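Local coordinates for serine acetyltransferase (Entamoeba histolytica, PDB 3P47), which probably transfers an acetyl group from acetyl-CoA to the hydroxyl of L-serine, the step that leads into cysteine synthesis, at residues L206-F211 against K223-V228; G171-G176 against T191-E196; I110-G115 against H177-H182. All coordinates share one frame; numbering follows the deposited sequence.

Contact 1 of 3, residues L206-F211 against K223-V228. With CYS (cysteine), chain B.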
loop_
_atom_site.group_PDB
_atom_site.type_symbol
_atom_site.label_atom_id
_atom_site.label_comp_id
_atom_site.label_asym_id
_atom_site.label_seq_id
_atom_site.Cartn_x
_atom_site.Cartn_y
_atom_site.Cartn_z
ATOM N N LEU A 206 -2.770 -2.250 16.922
ATOM C CA LEU A 206 -2.389 -2.204 18.345
ATOM C C LEU A 206 -2.128 -0.724 18.541
ATOM O O LEU A 206 -1.029 -0.227 18.274
ATOM C CB LEU A 206 -1.116 -3.034 18.570
ATOM C CG LEU A 206 -1.310 -4.556 18.538
ATOM C CD1 LEU A 206 0.003 -5.316 18.553
ATOM C CD2 LEU A 206 -2.156 -5.001 19.747
ATOM N N GLY A 207 -3.165 0.003 18.929
ATOM C CA GLY A 207 -3.129 1.438 18.685
ATOM C C GLY A 207 -4.031 2.194 19.609
ATOM O O GLY A 207 -4.242 1.771 20.733
ATOM N N ALA A 208 -4.517 3.338 19.128
ATOM C CA ALA A 208 -5.430 4.170 19.888
ATOM C C ALA A 208 -6.262 4.970 18.888
ATOM O O ALA A 208 -5.840 5.188 17.731
ATOM C CB ALA A 208 -4.651 5.128 20.807
ATOM N N MET A 209 -7.428 5.404 19.353
ATOM C CA MET A 209 -8.283 6.338 18.631
ATOM C C MET A 209 -8.540 7.541 19.531
ATOM O O MET A 209 -8.676 7.382 20.736
ATOM C CB MET A 209 -9.639 5.714 18.433
ATOM C CG MET A 209 -9.727 4.543 17.559
ATOM S SD MET A 209 -11.492 4.373 17.310
ATOM C CE MET A 209 -12.131 3.950 18.939
ATOM N N HIS A 210 -8.708 8.726 18.954
ATOM C CA HIS A 210 -8.955 9.896 19.774
ATOM C C HIS A 210 -10.179 10.659 19.265
ATOM O O HIS A 210 -10.103 11.366 18.264
ATOM C CB HIS A 210 -7.713 10.797 19.795
ATOM C CG HIS A 210 -6.455 10.058 20.149
ATOM N ND1 HIS A 210 -6.255 9.496 21.388
ATOM C CD2 HIS A 210 -5.353 9.766 19.418
ATOM C CE1 HIS A 210 -5.073 8.892 21.412
ATOM N NE2 HIS A 210 -4.502 9.052 20.229
ATOM N N PHE A 211 -11.295 10.480 19.961
ATOM C CA PHE A 211 -12.519 11.234 19.693
ATOM C C PHE A 211 -12.326 12.718 19.987
ATOM O O PHE A 211 -11.818 13.100 21.051
ATOM C CB PHE A 211 -13.679 10.694 20.541
ATOM C CG PHE A 211 -14.193 9.346 20.110
ATOM C CD1 PHE A 211 -14.053 8.905 18.795
ATOM C CD2 PHE A 211 -14.860 8.527 21.024
ATOM C CE1 PHE A 211 -14.519 7.668 18.409
ATOM C CE2 PHE A 211 -15.351 7.272 20.653
ATOM C CZ PHE A 211 -15.189 6.838 19.343
ATOM N N LYS A 223 2.016 7.018 27.510
ATOM C CA LYS A 223 1.632 5.634 27.242
ATOM C C LYS A 223 0.128 5.529 26.983
ATOM O O LYS A 223 -0.749 5.851 27.835
ATOM C CB LYS A 223 2.081 4.746 28.409
ATOM C CG LYS A 223 1.482 3.357 28.428
ATOM C CD LYS A 223 1.887 2.521 27.227
ATOM C CE LYS A 223 1.675 1.027 27.566
ATOM N NZ LYS A 223 1.807 0.131 26.393
ATOM N N ARG A 224 -0.198 5.075 25.780
ATOM C CA ARG A 224 -1.568 5.165 25.318
ATOM C C ARG A 224 -1.935 4.056 24.340
ATOM O O ARG A 224 -3.057 4.031 23.863
ATOM C CB ARG A 224 -1.851 6.552 24.690
ATOM C CG ARG A 224 -1.011 6.838 23.441
ATOM C CD ARG A 224 -1.002 8.306 23.025
ATOM N NE ARG A 224 -0.268 8.457 21.753
ATOM C CZ ARG A 224 1.060 8.549 21.635
ATOM N NH1 ARG A 224 1.859 8.493 22.706
ATOM N NH2 ARG A 224 1.614 8.660 20.421
ATOM N N HIS A 225 -1.003 3.134 24.071
ATOM C CA HIS A 225 -1.262 1.984 23.179
ATOM C C HIS A 225 -1.090 0.668 23.955
ATOM O O HIS A 225 -0.538 0.666 25.059
ATOM C CB HIS A 225 -0.307 2.037 21.982
ATOM C CG HIS A 225 -0.395 3.319 21.206
ATOM N ND1 HIS A 225 0.622 4.248 21.174
ATOM C CD2 HIS A 225 -1.397 3.836 20.459
ATOM C CE1 HIS A 225 0.253 5.280 20.438
ATOM N NE2 HIS A 225 -0.967 5.050 19.984
ATOM N N PRO A 226 -1.541 -0.462 23.391
ATOM C CA PRO A 226 -1.569 -1.647 24.280
ATOM C C PRO A 226 -0.199 -2.252 24.632
ATOM O O PRO A 226 0.798 -2.033 23.944
ATOM C CB PRO A 226 -2.431 -2.653 23.498
ATOM C CG PRO A 226 -3.148 -1.804 22.409
ATOM C CD PRO A 226 -2.127 -0.762 22.063
ATOM N N THR A 227 -0.155 -3.031 25.704
ATOM C CA THR A 227 1.041 -3.831 26.002
ATOM C C THR A 227 0.601 -5.270 25.849
ATOM O O THR A 227 -0.427 -5.659 26.405
ATOM C CB THR A 227 1.574 -3.558 27.445
ATOM O OG1 THR A 227 2.189 -2.262 27.490
ATOM C CG2 THR A 227 2.626 -4.620 27.871
ATOM N N VAL A 228 1.356 -6.039 25.070
ATOM C CA VAL A 228 0.990 -7.400 24.657
ATOM C C VAL A 228 2.094 -8.320 25.190
ATOM O O VAL A 228 3.264 -8.030 25.030
ATOM C CB VAL A 228 0.879 -7.490 23.107
ATOM C CG1 VAL A 228 0.571 -8.881 22.633
ATOM C CG2 VAL A 228 -0.182 -6.510 22.547
HETATM N N CYS B . -1.545 8.434 15.876
HETATM C CA CYS B . -2.357 8.363 17.128
HETATM C C CYS B . -1.470 8.135 18.366
HETATM O O CYS B . -1.967 7.948 19.452
HETATM C CB CYS B . -3.363 7.226 16.989
HETATM S SG CYS B . -2.466 5.739 17.016
HETATM O OXT CYS B . -0.250 8.114 18.295
#

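Contact 2 of 3, residues G171-G176 against T191-E196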
loop_
_atom_site.group_PDB
_atom_site.type_symbol
_atom_site.label_atom_id
_atom_site.label_comp_id
_atom_site.label_asym_id
_atom_site.label_seq_id
_atom_site.Cartn_x
_atom_site.Cartn_y
_atom_site.Cartn_z
ATOM N N GLY A 171 8.845 4.223 17.815
ATOM C CA GLY A 171 8.803 4.045 19.269
ATOM C C GLY A 171 8.241 2.738 19.810
ATOM O O GLY A 171 8.522 2.376 20.942
ATOM N N ALA A 172 7.436 2.018 19.021
ATOM C CA ALA A 172 7.004 0.672 19.421
ATOM C C ALA A 172 8.172 -0.187 19.904
ATOM O O ALA A 172 9.281 -0.117 19.358
ATOM C CB ALA A 172 6.281 -0.040 18.232
ATOM N N SER A 173 7.903 -1.004 20.917
ATOM C CA SER A 173 8.903 -1.889 21.487
ATOM C C SER A 173 8.471 -3.322 21.179
ATOM O O SER A 173 7.462 -3.778 21.680
ATOM C CB SER A 173 9.011 -1.644 22.999
ATOM O OG SER A 173 9.713 -2.690 23.646
ATOM N N ILE A 174 9.253 -4.033 20.377
ATOM C CA ILE A 174 8.867 -5.403 19.966
ATOM C C ILE A 174 10.002 -6.406 20.191
ATOM O O ILE A 174 11.111 -6.209 19.714
ATOM C CB ILE A 174 8.469 -5.414 18.488
ATOM C CG1 ILE A 174 7.485 -4.274 18.186
ATOM C CG2 ILE A 174 7.856 -6.776 18.045
ATOM C CD1 ILE A 174 7.047 -4.225 16.677
ATOM N N LYS A 175 9.696 -7.504 20.884
ATOM C CA LYS A 175 10.662 -8.556 21.152
ATOM C C LYS A 175 10.867 -9.450 19.919
ATOM O O LYS A 175 10.266 -9.180 18.878
ATOM C CB LYS A 175 10.220 -9.346 22.395
ATOM C CG LYS A 175 10.550 -8.581 23.647
ATOM C CD LYS A 175 10.057 -9.285 24.877
ATOM C CE LYS A 175 10.663 -8.665 26.140
ATOM N NZ LYS A 175 9.891 -9.151 27.327
ATOM N N GLY A 176 11.724 -10.480 20.033
ATOM C CA GLY A 176 11.988 -11.414 18.917
ATOM C C GLY A 176 10.903 -12.426 18.571
ATOM O O GLY A 176 9.835 -12.453 19.179
ATOM N N THR A 191 3.665 3.871 21.515
ATOM C CA THR A 191 3.889 3.372 22.848
ATOM C C THR A 191 3.474 1.943 23.037
ATOM O O THR A 191 3.455 1.444 24.159
ATOM C CB THR A 191 3.286 4.293 23.946
ATOM O OG1 THR A 191 1.863 4.279 23.863
ATOM C CG2 THR A 191 3.808 5.691 23.754
ATOM N N ALA A 192 3.203 1.264 21.931
ATOM C CA ALA A 192 2.937 -0.183 21.979
ATOM C C ALA A 192 4.124 -0.984 22.530
ATOM O O ALA A 192 5.289 -0.672 22.264
ATOM C CB ALA A 192 2.527 -0.663 20.573
ATOM N N ILE A 193 3.829 -2.041 23.296
ATOM C CA ILE A 193 4.882 -2.962 23.757
ATOM C C ILE A 193 4.432 -4.344 23.412
ATOM O O ILE A 193 3.317 -4.736 23.771
ATOM C CB ILE A 193 5.105 -2.870 25.311
ATOM C CG1 ILE A 193 5.411 -1.452 25.749
ATOM C CG2 ILE A 193 6.210 -3.826 25.797
ATOM C CD1 ILE A 193 6.578 -0.835 25.135
ATOM N N ILE A 194 5.286 -5.082 22.692
ATOM C CA ILE A 194 4.909 -6.393 22.233
ATOM C C ILE A 194 5.998 -7.407 22.666
ATOM O O ILE A 194 7.200 -7.212 22.428
ATOM C CB ILE A 194 4.757 -6.404 20.681
ATOM C CG1 ILE A 194 3.680 -5.409 20.243
ATOM C CG2 ILE A 194 4.594 -7.851 20.204
ATOM C CD1 ILE A 194 3.576 -5.230 18.723
ATOM N N GLY A 195 5.561 -8.485 23.294
ATOM C CA GLY A 195 6.475 -9.506 23.807
ATOM C C GLY A 195 6.937 -10.465 22.724
ATOM O O GLY A 195 6.803 -10.183 21.523
ATOM N N GLU A 196 7.452 -11.621 23.155
ATOM C CA GLU A 196 8.087 -12.589 22.258
ATOM C C GLU A 196 7.019 -13.434 21.546
ATOM O O GLU A 196 5.908 -13.639 22.069
ATOM C CB GLU A 196 9.025 -13.521 23.073
ATOM C CG GLU A 196 10.085 -14.265 22.255
ATOM C CD GLU A 196 11.378 -13.484 21.984
ATOM O OE1 GLU A 196 12.193 -13.961 21.156
ATOM O OE2 GLU A 196 11.598 -12.406 22.578
HETATM O O HOH W 1 8.838 -5.392 23.903
HETATM O O HOH W 2 7.175 -11.047 18.790
#

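Contact 3 of 3, residues I110-G115 against H177-H182. With CYS (cysteine), chain C.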
loop_
_atom_site.group_PDB
_atom_site.type_symbol
_atom_site.label_atom_id
_atom_site.label_comp_id
_atom_site.label_asym_id
_atom_site.label_seq_id
_atom_site.Cartn_x
_atom_site.Cartn_y
_atom_site.Cartn_z
ATOM N N ILE A 110 12.678 -17.349 11.731
ATOM C CA ILE A 110 12.212 -18.588 12.382
ATOM C C ILE A 110 10.712 -18.577 12.672
ATOM O O ILE A 110 10.011 -19.543 12.335
ATOM C CB ILE A 110 13.056 -18.895 13.648
ATOM C CG1 ILE A 110 14.474 -19.257 13.200
ATOM C CG2 ILE A 110 12.394 -19.995 14.496
ATOM C CD1 ILE A 110 15.516 -19.284 14.304
ATOM N N ALA A 111 10.219 -17.491 13.279
ATOM C CA ALA A 111 8.823 -17.387 13.618
ATOM C C ALA A 111 7.985 -17.265 12.352
ATOM O O ALA A 111 6.878 -17.775 12.327
ATOM C CB ALA A 111 8.579 -16.151 14.506
ATOM N N ALA A 112 8.477 -16.528 11.361
ATOM C CA ALA A 112 7.747 -16.417 10.076
ATOM C C ALA A 112 7.572 -17.813 9.421
ATOM O O ALA A 112 6.447 -18.189 9.042
ATOM C CB ALA A 112 8.463 -15.464 9.122
ATOM N N TYR A 113 8.673 -18.554 9.275
ATOM C CA TYR A 113 8.555 -19.894 8.656
ATOM C C TYR A 113 7.619 -20.767 9.498
ATOM O O TYR A 113 6.676 -21.459 8.986
ATOM C CB TYR A 113 9.918 -20.537 8.488
ATOM C CG TYR A 113 9.845 -21.888 7.807
ATOM C CD1 TYR A 113 9.915 -22.003 6.412
ATOM C CD2 TYR A 113 9.688 -23.050 8.560
ATOM C CE1 TYR A 113 9.854 -23.296 5.767
ATOM C CE2 TYR A 113 9.639 -24.320 7.942
ATOM C CZ TYR A 113 9.698 -24.420 6.560
ATOM O OH TYR A 113 9.616 -25.676 5.995
ATOM N N ALA A 114 7.822 -20.695 10.806
ATOM C CA ALA A 114 7.064 -21.551 11.709
ATOM C C ALA A 114 5.581 -21.230 11.669
ATOM O O ALA A 114 4.764 -22.101 11.895
ATOM C CB ALA A 114 7.618 -21.470 13.137
ATOM N N GLY A 115 5.228 -19.961 11.432
ATOM C CA GLY A 115 3.846 -19.559 11.509
ATOM C C GLY A 115 3.110 -19.534 10.167
ATOM O O GLY A 115 1.902 -19.222 10.114
ATOM N N HIS A 177 11.235 -13.297 17.626
ATOM C CA HIS A 177 10.295 -14.252 17.059
ATOM C C HIS A 177 9.015 -13.549 16.695
ATOM O O HIS A 177 7.893 -14.016 17.051
ATOM C CB HIS A 177 10.032 -15.382 18.062
ATOM C CG HIS A 177 11.268 -16.192 18.381
ATOM N ND1 HIS A 177 11.682 -17.262 17.607
ATOM C CD2 HIS A 177 12.161 -16.091 19.391
ATOM C CE1 HIS A 177 12.774 -17.794 18.129
ATOM N NE2 HIS A 177 13.102 -17.090 19.204
ATOM N N PHE A 178 9.166 -12.390 16.035
ATOM C CA PHE A 178 8.020 -11.582 15.667
ATOM C C PHE A 178 7.634 -11.881 14.212
ATOM O O PHE A 178 8.507 -11.978 13.350
ATOM C CB PHE A 178 8.377 -10.070 15.828
ATOM C CG PHE A 178 7.241 -9.130 15.529
ATOM C CD1 PHE A 178 6.046 -9.211 16.234
ATOM C CD2 PHE A 178 7.406 -8.100 14.602
ATOM C CE1 PHE A 178 4.987 -8.329 15.943
ATOM C CE2 PHE A 178 6.340 -7.209 14.297
ATOM C CZ PHE A 178 5.155 -7.298 14.987
ATOM N N PHE A 179 6.333 -11.993 13.954
ATOM C CA PHE A 179 5.846 -12.268 12.606
ATOM C C PHE A 179 4.551 -11.518 12.341
ATOM O O PHE A 179 3.581 -11.686 13.071
ATOM C CB PHE A 179 5.651 -13.780 12.420
ATOM C CG PHE A 179 5.090 -14.200 11.050
ATOM C CD1 PHE A 179 5.580 -13.649 9.882
ATOM C CD2 PHE A 179 4.163 -15.240 10.973
ATOM C CE1 PHE A 179 5.090 -14.069 8.615
ATOM C CE2 PHE A 179 3.681 -15.697 9.715
ATOM C CZ PHE A 179 4.156 -15.091 8.556
ATOM N N ILE A 180 4.567 -10.702 11.282
ATOM C CA ILE A 180 3.345 -10.150 10.657
ATOM C C ILE A 180 3.157 -10.909 9.336
ATOM O O ILE A 180 4.006 -10.836 8.455
ATOM C CB ILE A 180 3.495 -8.635 10.328
ATOM C CG1 ILE A 180 3.737 -7.819 11.621
ATOM C CG2 ILE A 180 2.226 -8.147 9.511
ATOM C CD1 ILE A 180 4.354 -6.384 11.366
ATOM N N ASP A 181 2.031 -11.615 9.228
ATOM C CA ASP A 181 1.638 -12.299 8.003
ATOM C C ASP A 181 0.672 -11.441 7.232
ATOM O O ASP A 181 -0.282 -10.924 7.817
ATOM C CB ASP A 181 0.952 -13.638 8.320
ATOM C CG ASP A 181 0.951 -14.577 7.116
ATOM O OD1 ASP A 181 1.521 -14.213 6.071
ATOM O OD2 ASP A 181 0.403 -15.679 7.223
ATOM N N HIS A 182 0.978 -11.287 5.941
ATOM C CA HIS A 182 0.151 -10.519 4.961
ATOM C C HIS A 182 0.375 -9.018 5.192
ATOM O O HIS A 182 1.003 -8.388 4.378
ATOM C CB HIS A 182 -1.320 -10.943 4.978
ATOM C CG HIS A 182 -1.539 -12.387 4.604
ATOM N ND1 HIS A 182 -1.297 -12.867 3.337
ATOM C CD2 HIS A 182 -1.997 -13.437 5.325
ATOM C CE1 HIS A 182 -1.598 -14.152 3.283
ATOM N NE2 HIS A 182 -2.014 -14.530 4.479
HETATM N N CYS C . -0.227 -17.274 5.206
HETATM C CA CYS C . -1.103 -18.226 5.953
HETATM C C CYS C . -1.504 -19.430 5.082
HETATM O O CYS C . -2.295 -20.248 5.491
HETATM C CB CYS C . -2.347 -17.477 6.416
HETATM S SG CYS C . -3.284 -17.111 5.000
HETATM O OXT CYS C . -1.062 -19.591 3.954
HETATM O O HOH W 3 -0.094 -17.435 9.083
#

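Contact 1 of 3, residues L206-F211 against K223-V228
The imidazole of H225 lies with one edge against the backbone of G207 and A208, its CD2 only 3.2 Å from G207 C, and with NE2 turned to the bound cysteine. Followed outward, H225 begins with a CB that comes no closer than 4.1 Å to G207 O. A chi1 of -57° sets CG anti to the carbonyl carbon and swings the ring toward the other segment, where CG faces the carbonyl carbon of G207 and CD2 also meets the methyl of A208. H225 NE2 then gives a weak, bent bond to the ligand carboxylate O (3.1 Å, 133°), CE1 lies near both carboxylate oxygens, and ND1 is tied back to T191 OG1.

The same ligand oxygen takes two straighter bonds: H210 NE2 reaches the ligand's O at 2.9 Å and 176°, and R224 NE joins it. R224 NH2 holds the second carboxylate oxygen, OXT, so the guanidinium meets the carboxylate edge-on; E190 forms a salt bridge with NH2, and T222 O accepts from NH1. CE1 of H225 lies over one face of this guanidinium.

Farther along the two segments, P226 CD rests 3.4 Å from G207 N, and L206 CD2 packs on V228 CG2. D181 and D116 of the second subunit also bond to the ligand, making this a cysteine site where two left-handed beta-helix subunits meet; hexapeptide-repeat acyltransferases commonly place their active sites between subunits.

Contact 2 of 3, residues G171-G176 against T191-E196
S173 and I174 pair in parallel register with I193 and I194, the two segments running only 3° apart and joined by three backbone hydrogen bonds: S173 N to A192 O, I194 N to S173 O and K175 N to I194 O. The middle bond, from I194 N to S173 O, is the short one, at 2.7 Å. CA-H...O contacts, such as that from I174 CA to I194 O, run beside these bonds.

One face of the pair is apolar. I174 and I194 lie side by side and point the same way, with their CG2 methyls 4.1 Å apart and their CD1 ends nearly as close; A172 and A192 continue the row, CB to CB. On the face of S173 and I193, the isoleucine's CD1 folds over to press on S173 CB at 3.3 Å, tighter than usual for two carbons. S173 OG, anti to the backbone N at chi1 165°, shares water 1 with I194 O.

At the far end E196 bends at chi2 (85°) and brings its carboxylate back over G176, where OE2 accepts a weak bond from G176 N at 3.2 Å. K175 crosses E196 at about a right angle, its CB 3.4 Å from E196 OE2 and its CD against G195 CA, beyond which the extended chain leads away. Water 2 donates to both G176 O and G195 O, linking the two segments. Y138 and R139 of helix 130-146 bond to the outer carbonyls of A172, I174 and K175. Equivalent residues stacked on successive turns, with aliphatic side chains in line, are the signature of the left-handed parallel beta-helix built from hexapeptide repeats.

Contact 3 of 3, residues I110-G115 against H177-H182
The phenyl ring of F179 supplies the aromatic part of this contact, with one face turned to the backbone of A112. A112 CA stands 3.6 Å from the centroid of the F179 ring and 15° off its normal, a CH-pi contact over the face. A chi1 of 178°, which places CG anti to the backbone N, carries the ring to the helix. The backbone N of D181 lies over the centre of the opposite face, so F179 is sandwiched between the helix and its own strand's continuation.

The remaining van der Waals contacts come from small residues. A112 CB touches the rim of the F179 ring at CD1 (3.5 Å), and A111 CB sits between F179 CB and H177 CB. The methyl of A111 also presses on the carbonyl of H177, with 3.4 Å from A111 CB to H177 O. G115, which has no side chain, comes up to the ring with its backbone, its C atom 3.9 Å from F179 CE2. With such small residues the backbones come as close as 4.9 Å between A111 CA and H177 CA.

Polar links form at the end of the contact nearest the ligand. Water 3 donates to G115 O and to D181 OD2, bridging the two segments, and D181 OD2 also accepts from N of the bound cysteine at 2.6 Å. D116 bonds to the ligand too, while H210 and R224 of the third subunit take its carboxylate.

T107 and D108, just upstream in helix 84-115, bond the backbone N atoms of H177 and F178, tying this helix to the coil that carries strand 179-180. Helix 122-128 packs on A112 through I125, helix 130-146 lies against F178, and strand 179-180 pairs with strand 199-200.

Overall arrangement
Contacts 1 and 2 meet in one parallel sheet, where strands 193-194 and 227-228 are neighbours, while 206-211 reaches a different sheet. V228 N lies 2.7 Å from I193 O, a probable hydrogen bond, and L206 CD1 packs on I194 CD1. Their centres are 13 Å apart. Contact 3 adjoins contact 2 along the chain, since strand 179-180 follows strand 173-174, with centres 15 Å apart. Contacts 1 and 3 do not touch within the chain, their centres being 23 Å apart. Across subunits, however, they supply the two halves of one kind of cysteine site: contact 1 binds the carboxylate, and contact 3 gives an aspartate to the amino group.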